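Local coordinates for nucleosome assembly protein 1, putative (Plasmodium falciparum, PDB 3FS3) that probably binds histones and chromatin as a chaperone of the nucleosome assembly protein family, at residues D92-A97 / P283-Y288; L160-A165 / H239-H244. One frame throughout, in Å; residues are numbered along the deposited sequence.

How the contacts relate
From the N terminus, the chain first forms the long helix 49-99, and near its end Asp92-Ala97 supplies one half of contact 1. The chain then passes through short helices into an antiparallel four-stranded sheet, whose strand 158-164 carries the first half of contact 2. After strand 192-197 the loop segment 239-244 returns to strand 158-164 and closes contact 2. Helix 260-289 follows, and its Pro283-Tyr288 closes contact 1, so the loop of contact 2 is nested inside that of contact 1. One contact ties the long helix to the last one; the other ties sheet to loop. Their centres lie about 19 Å apart, and they do not touch.

Contact 1 of 2, residues D92-A97 / P283-Y288; sequences DKRREA and PYAVDY
Arg94 reaches from helix 49-99 to Ala285 on helix 260-289, a worked example of two helices joined by one long side chain where their backbones stay apart. The closest CA atoms, those of Arg94 and Val286, are 9.2 Å from each other, and only 105 Å² is buried between the segments. The tight part is the end of the arginine. Its CG lies anti to the backbone N (chi1 158°), and bends at chi2 and chi3 bring the guanidinium over Ala285, whose methyl sits above one face, toward the rim. Ala285 CB comes within 3.3 Å of Arg94 NH2. That nitrogen is gripped twice, donating to the carbonyl oxygen of Ile282 and to a water 2.8 Å from NH2. The water, in the plane of the guanidinium, also accepts from Val286 N at 3.0 Å, an N with no bond to the preceding helical turn, and thus links the two helices.

The outward side is looser: Arg95 turns back along its own helix, its NH1 in a salt bridge with Asp92 OD1 (3.5 Å), while Glu96 is exposed. Lys93 forms a salt bridge with Glu64 and Tyr284 OH bonds to Glu69, both of the second subunit, with which the long helix probably dimerises as in other NAP proteins. Within the chain, helix 114-120 lies against the same place, Trp115 packing on Arg94 and Ala285 and Phe114 on Ala285.

Contact 2 of 2, residues L160-A165 / H239-H244; sequences LSFYFA and HFFTSH
The nearest CA atoms across the contact, those of Leu160 and Phe241, are 10.4 Å apart, as strand 158-164 faces a loop whose 3-10 segment leads into an inverse gamma turn centred on Phe241. Across this distance Phe162, Phe240 and Phe241 form an aromatic cluster over the antiparallel sheet. Its core is a T-shaped pair: the edge of Phe241 points at the face of Phe162, planes at 87° and centroids 5.1 Å apart. Phe241 CZ stands 3.5 Å from Phe162 CD2, toward the rim of that face. Phe240 lies obliquely to Phe162, its CE2 3.9 Å from CE2 of that ring. A chi1 of 176° swings the Phe240 ring away from its own N, and its CD2 lies 3.8 Å above the centre of the Phe241 ring.

The cluster lies between sheet and helix 260-289, where Ile277 touches Phe162 and Ala274 Leu160. Lys177 of strand 174-181 makes a cation-pi contact with Phe240 and bonds to its carbonyl oxygen. The weak Thr242 N to Phe240 O bond (2.9 Å) closes the turn, and Thr242 OG1 spans it to His239 O, one residue before, at 2.8 Å. Leu160 CD1 meets Phe240 CZ at 4.0 Å, near the plane of that ring.

Contact 1 of 2, residues D92-A97 / P283-Y288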
loop_
_atom_site.group_PDB
_atom_site.type_symbol
_atom_site.label_atom_id
_atom_site.label_comp_id
_atom_site.label_asym_id
_atom_site.label_seq_id
_atom_site.Cartn_x
_atom_site.Cartn_y
_atom_site.Cartn_z
ATOM N N ASP A 92 13.293 -22.526 -4.437
ATOM C CA ASP A 92 13.923 -23.789 -4.074
ATOM C C ASP A 92 15.172 -24.063 -4.897
ATOM O O ASP A 92 16.108 -24.702 -4.408
ATOM C CB ASP A 92 12.949 -24.959 -4.242
ATOM C CG ASP A 92 11.709 -24.808 -3.393
ATOM O OD1 ASP A 92 11.831 -24.330 -2.244
ATOM O OD2 ASP A 92 10.615 -25.178 -3.871
ATOM N N LYS A 93 15.186 -23.601 -6.144
ATOM C CA LYS A 93 16.352 -23.817 -6.991
ATOM C C LYS A 93 17.515 -22.998 -6.453
ATOM O O LYS A 93 18.652 -23.459 -6.407
ATOM C CB LYS A 93 16.052 -23.439 -8.450
ATOM C CG LYS A 93 15.276 -24.520 -9.195
ATOM C CD LYS A 93 15.115 -24.227 -10.693
ATOM C CE LYS A 93 14.187 -23.045 -10.960
ATOM N NZ LYS A 93 13.917 -22.842 -12.426
ATOM N N ARG A 94 17.220 -21.780 -6.032
ATOM C CA ARG A 94 18.247 -20.911 -5.481
ATOM C C ARG A 94 18.824 -21.550 -4.216
ATOM O O ARG A 94 20.037 -21.627 -4.053
ATOM C CB ARG A 94 17.636 -19.551 -5.168
ATOM C CG ARG A 94 18.396 -18.740 -4.150
ATOM C CD ARG A 94 17.407 -18.005 -3.281
ATOM N NE ARG A 94 16.951 -16.783 -3.901
ATOM C CZ ARG A 94 15.873 -16.107 -3.525
ATOM N NH1 ARG A 94 15.121 -16.544 -2.522
ATOM N NH2 ARG A 94 15.560 -14.977 -4.147
ATOM N N ARG A 95 17.951 -22.023 -3.329
ATOM C CA ARG A 95 18.394 -22.649 -2.089
ATOM C C ARG A 95 19.310 -23.828 -2.414
ATOM O O ARG A 95 20.417 -23.954 -1.870
ATOM C CB ARG A 95 17.185 -23.148 -1.289
ATOM C CG ARG A 95 17.518 -23.720 0.078
ATOM C CD ARG A 95 16.443 -24.703 0.497
ATOM N NE ARG A 95 16.480 -25.905 -0.334
ATOM C CZ ARG A 95 15.406 -26.566 -0.758
ATOM N NH1 ARG A 95 14.187 -26.144 -0.433
ATOM N NH2 ARG A 95 15.550 -27.649 -1.510
ATOM N N GLU A 96 18.827 -24.678 -3.316
ATOM C CA GLU A 96 19.541 -25.869 -3.752
ATOM C C GLU A 96 20.939 -25.530 -4.256
ATOM O O GLU A 96 21.912 -26.180 -3.882
ATOM C CB GLU A 96 18.731 -26.571 -4.852
ATOM C CG GLU A 96 19.396 -27.786 -5.465
ATOM C CD GLU A 96 19.688 -28.887 -4.455
ATOM O OE1 GLU A 96 18.773 -29.255 -3.680
ATOM O OE2 GLU A 96 20.834 -29.389 -4.449
ATOM N N ALA A 97 21.032 -24.509 -5.103
ATOM C CA ALA A 97 22.318 -24.100 -5.643
ATOM C C ALA A 97 23.196 -23.498 -4.545
ATOM O O ALA A 97 24.408 -23.683 -4.547
ATOM C CB ALA A 97 22.114 -23.087 -6.766
ATOM N N PRO A 283 12.167 -11.911 -2.865
ATOM C CA PRO A 283 11.934 -11.907 -4.320
ATOM C C PRO A 283 13.145 -11.522 -5.189
ATOM O O PRO A 283 13.263 -11.975 -6.339
ATOM C CB PRO A 283 10.788 -10.905 -4.487
ATOM C CG PRO A 283 10.087 -10.922 -3.137
ATOM C CD PRO A 283 11.258 -10.970 -2.182
ATOM N N TYR A 284 14.046 -10.706 -4.632
ATOM C CA TYR A 284 15.212 -10.201 -5.359
ATOM C C TYR A 284 16.555 -10.415 -4.655
ATOM O O TYR A 284 17.482 -9.633 -4.845
ATOM C CB TYR A 284 15.037 -8.695 -5.588
ATOM C CG TYR A 284 13.624 -8.266 -5.935
ATOM C CD1 TYR A 284 12.958 -8.810 -7.030
ATOM C CD2 TYR A 284 12.959 -7.311 -5.171
ATOM C CE1 TYR A 284 11.667 -8.417 -7.360
ATOM C CE2 TYR A 284 11.667 -6.905 -5.490
ATOM C CZ TYR A 284 11.027 -7.463 -6.587
ATOM O OH TYR A 284 9.754 -7.061 -6.914
ATOM N N ALA A 285 16.665 -11.474 -3.863
ATOM C CA ALA A 285 17.881 -11.749 -3.100
ATOM C C ALA A 285 19.219 -11.507 -3.772
ATOM O O ALA A 285 20.011 -10.676 -3.308
ATOM C CB ALA A 285 17.849 -13.165 -2.567
ATOM N N VAL A 286 19.483 -12.231 -4.857
ATOM C CA VAL A 286 20.772 -12.102 -5.519
ATOM C C VAL A 286 21.097 -10.688 -5.970
ATOM O O VAL A 286 22.258 -10.292 -5.946
ATOM C CB VAL A 286 20.905 -13.076 -6.727
ATOM C CG1 VAL A 286 20.025 -12.621 -7.900
ATOM C CG2 VAL A 286 22.368 -13.171 -7.140
ATOM N N ASP A 287 20.083 -9.922 -6.369
ATOM C CA ASP A 287 20.313 -8.550 -6.811
ATOM C C ASP A 287 20.730 -7.664 -5.647
ATOM O O ASP A 287 21.447 -6.673 -5.832
ATOM C CB ASP A 287 19.076 -7.991 -7.510
ATOM C CG ASP A 287 18.942 -8.500 -8.929
ATOM O OD1 ASP A 287 19.926 -9.066 -9.449
ATOM O OD2 ASP A 287 17.866 -8.326 -9.533
ATOM N N TYR A 288 20.273 -8.007 -4.447
ATOM C CA TYR A 288 20.693 -7.258 -3.272
ATOM C C TYR A 288 22.127 -7.696 -2.991
ATOM O O TYR A 288 23.000 -6.866 -2.754
ATOM C CB TYR A 288 19.784 -7.559 -2.078
ATOM C CG TYR A 288 18.597 -6.633 -2.028
ATOM C CD1 TYR A 288 18.755 -5.283 -1.690
ATOM C CD2 TYR A 288 17.326 -7.083 -2.370
ATOM C CE1 TYR A 288 17.670 -4.405 -1.698
ATOM C CE2 TYR A 288 16.231 -6.216 -2.383
ATOM C CZ TYR A 288 16.411 -4.882 -2.047
ATOM O OH TYR A 288 15.332 -4.035 -2.073
HETATM O O HOH W 1 17.584 -14.267 -5.890
#

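Contact 2 of 2, residues L160-A165 / H239-H244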
loop_
_atom_site.group_PDB
_atom_site.type_symbol
_atom_site.label_atom_id
_atom_site.label_comp_id
_atom_site.label_asym_id
_atom_site.label_seq_id
_atom_site.Cartn_x
_atom_site.Cartn_y
_atom_site.Cartn_z
ATOM N N LEU A 160 7.552 -15.879 8.255
ATOM C CA LEU A 160 8.912 -15.796 7.728
ATOM C C LEU A 160 9.802 -16.835 8.408
ATOM O O LEU A 160 9.835 -16.921 9.632
ATOM C CB LEU A 160 9.484 -14.402 7.974
ATOM C CG LEU A 160 8.821 -13.237 7.250
ATOM C CD1 LEU A 160 9.472 -11.937 7.719
ATOM C CD2 LEU A 160 8.952 -13.413 5.732
ATOM N N SER A 161 10.521 -17.627 7.622
ATOM C CA SER A 161 11.397 -18.649 8.191
ATOM C C SER A 161 12.856 -18.411 7.831
ATOM O O SER A 161 13.186 -18.148 6.677
ATOM C CB SER A 161 10.980 -20.044 7.716
ATOM O OG SER A 161 9.678 -20.368 8.168
ATOM N N PHE A 162 13.715 -18.501 8.839
ATOM C CA PHE A 162 15.152 -18.309 8.688
ATOM C C PHE A 162 15.838 -19.644 9.001
ATOM O O PHE A 162 15.868 -20.086 10.152
ATOM C CB PHE A 162 15.621 -17.216 9.651
ATOM C CG PHE A 162 14.987 -15.870 9.396
ATOM C CD1 PHE A 162 15.700 -14.855 8.764
ATOM C CD2 PHE A 162 13.665 -15.634 9.753
ATOM C CE1 PHE A 162 15.104 -13.623 8.493
ATOM C CE2 PHE A 162 13.058 -14.407 9.487
ATOM C CZ PHE A 162 13.783 -13.397 8.853
ATOM N N TYR A 163 16.371 -20.288 7.966
ATOM C CA TYR A 163 17.027 -21.577 8.122
ATOM C C TYR A 163 18.515 -21.394 8.382
ATOM O O TYR A 163 19.210 -20.710 7.630
ATOM C CB TYR A 163 16.804 -22.423 6.866
ATOM C CG TYR A 163 15.345 -22.746 6.619
ATOM C CD1 TYR A 163 14.820 -24.006 6.921
ATOM C CD2 TYR A 163 14.476 -21.775 6.120
ATOM C CE1 TYR A 163 13.461 -24.287 6.735
ATOM C CE2 TYR A 163 13.128 -22.045 5.933
ATOM C CZ TYR A 163 12.625 -23.299 6.245
ATOM O OH TYR A 163 11.278 -23.534 6.096
ATOM N N PHE A 164 19.002 -22.014 9.450
ATOM C CA PHE A 164 20.405 -21.889 9.816
ATOM C C PHE A 164 21.133 -23.224 9.792
ATOM O O PHE A 164 20.575 -24.259 10.167
ATOM C CB PHE A 164 20.524 -21.299 11.225
ATOM C CG PHE A 164 20.154 -19.850 11.314
ATOM C CD1 PHE A 164 21.129 -18.864 11.203
ATOM C CD2 PHE A 164 18.835 -19.470 11.533
ATOM C CE1 PHE A 164 20.801 -17.524 11.315
ATOM C CE2 PHE A 164 18.497 -18.126 11.645
ATOM C CZ PHE A 164 19.483 -17.150 11.537
ATOM N N ALA A 165 22.384 -23.198 9.350
ATOM C CA ALA A 165 23.190 -24.404 9.335
ATOM C C ALA A 165 23.603 -24.615 10.786
ATOM O O ALA A 165 23.476 -23.709 11.611
ATOM C CB ALA A 165 24.423 -24.205 8.460
ATOM N N HIS A 239 16.567 -9.431 17.849
ATOM C CA HIS A 239 15.491 -8.936 18.695
ATOM C C HIS A 239 14.226 -9.035 17.852
ATOM O O HIS A 239 13.116 -8.880 18.352
ATOM C CB HIS A 239 15.749 -7.485 19.100
ATOM C CG HIS A 239 16.560 -7.348 20.349
ATOM N ND1 HIS A 239 17.630 -6.487 20.455
ATOM C CD2 HIS A 239 16.452 -7.963 21.550
ATOM C CE1 HIS A 239 18.147 -6.578 21.668
ATOM N NE2 HIS A 239 17.451 -7.467 22.352
ATOM N N PHE A 240 14.421 -9.293 16.560
ATOM C CA PHE A 240 13.332 -9.453 15.606
ATOM C C PHE A 240 12.468 -10.636 16.040
ATOM O O PHE A 240 11.254 -10.642 15.855
ATOM C CB PHE A 240 13.909 -9.732 14.211
ATOM C CG PHE A 240 12.868 -10.014 13.155
ATOM C CD1 PHE A 240 12.206 -8.975 12.510
ATOM C CD2 PHE A 240 12.565 -11.327 12.794
ATOM C CE1 PHE A 240 11.255 -9.232 11.516
ATOM C CE2 PHE A 240 11.611 -11.598 11.799
ATOM C CZ PHE A 240 10.956 -10.544 11.158
ATOM N N PHE A 241 13.101 -11.648 16.611
ATOM C CA PHE A 241 12.365 -12.828 17.041
ATOM C C PHE A 241 11.801 -12.645 18.445
ATOM O O PHE A 241 12.077 -13.420 19.358
ATOM C CB PHE A 241 13.279 -14.047 16.939
ATOM C CG PHE A 241 13.782 -14.291 15.538
ATOM C CD1 PHE A 241 12.978 -14.930 14.601
ATOM C CD2 PHE A 241 15.043 -13.841 15.148
ATOM C CE1 PHE A 241 13.412 -15.121 13.300
ATOM C CE2 PHE A 241 15.491 -14.023 13.850
ATOM C CZ PHE A 241 14.673 -14.668 12.920
ATOM N N THR A 242 11.002 -11.591 18.591
ATOM C CA THR A 242 10.354 -11.247 19.849
ATOM C C THR A 242 8.857 -11.169 19.574
ATOM O O THR A 242 8.427 -10.489 18.641
ATOM C CB THR A 242 10.855 -9.876 20.381
ATOM O OG1 THR A 242 12.221 -9.989 20.803
ATOM C CG2 THR A 242 10.011 -9.413 21.554
ATOM N N SER A 243 8.068 -11.878 20.377
ATOM C CA SER A 243 6.616 -11.893 20.211
ATOM C C SER A 243 5.960 -10.624 20.753
ATOM O O SER A 243 6.332 -10.123 21.816
ATOM C CB SER A 243 6.014 -13.114 20.916
ATOM O OG SER A 243 6.518 -14.322 20.376
ATOM N N HIS A 244 4.981 -10.111 20.013
ATOM C CA HIS A 244 4.257 -8.908 20.410
ATOM C C HIS A 244 2.765 -9.104 20.156
ATOM O O HIS A 244 2.370 -9.995 19.401
ATOM C CB HIS A 244 4.769 -7.699 19.622
ATOM C CG HIS A 244 6.176 -7.312 19.955
ATOM N ND1 HIS A 244 7.131 -7.071 18.990
ATOM C CD2 HIS A 244 6.788 -7.109 21.146
ATOM C CE1 HIS A 244 8.269 -6.737 19.571
ATOM N NE2 HIS A 244 8.088 -6.753 20.880
#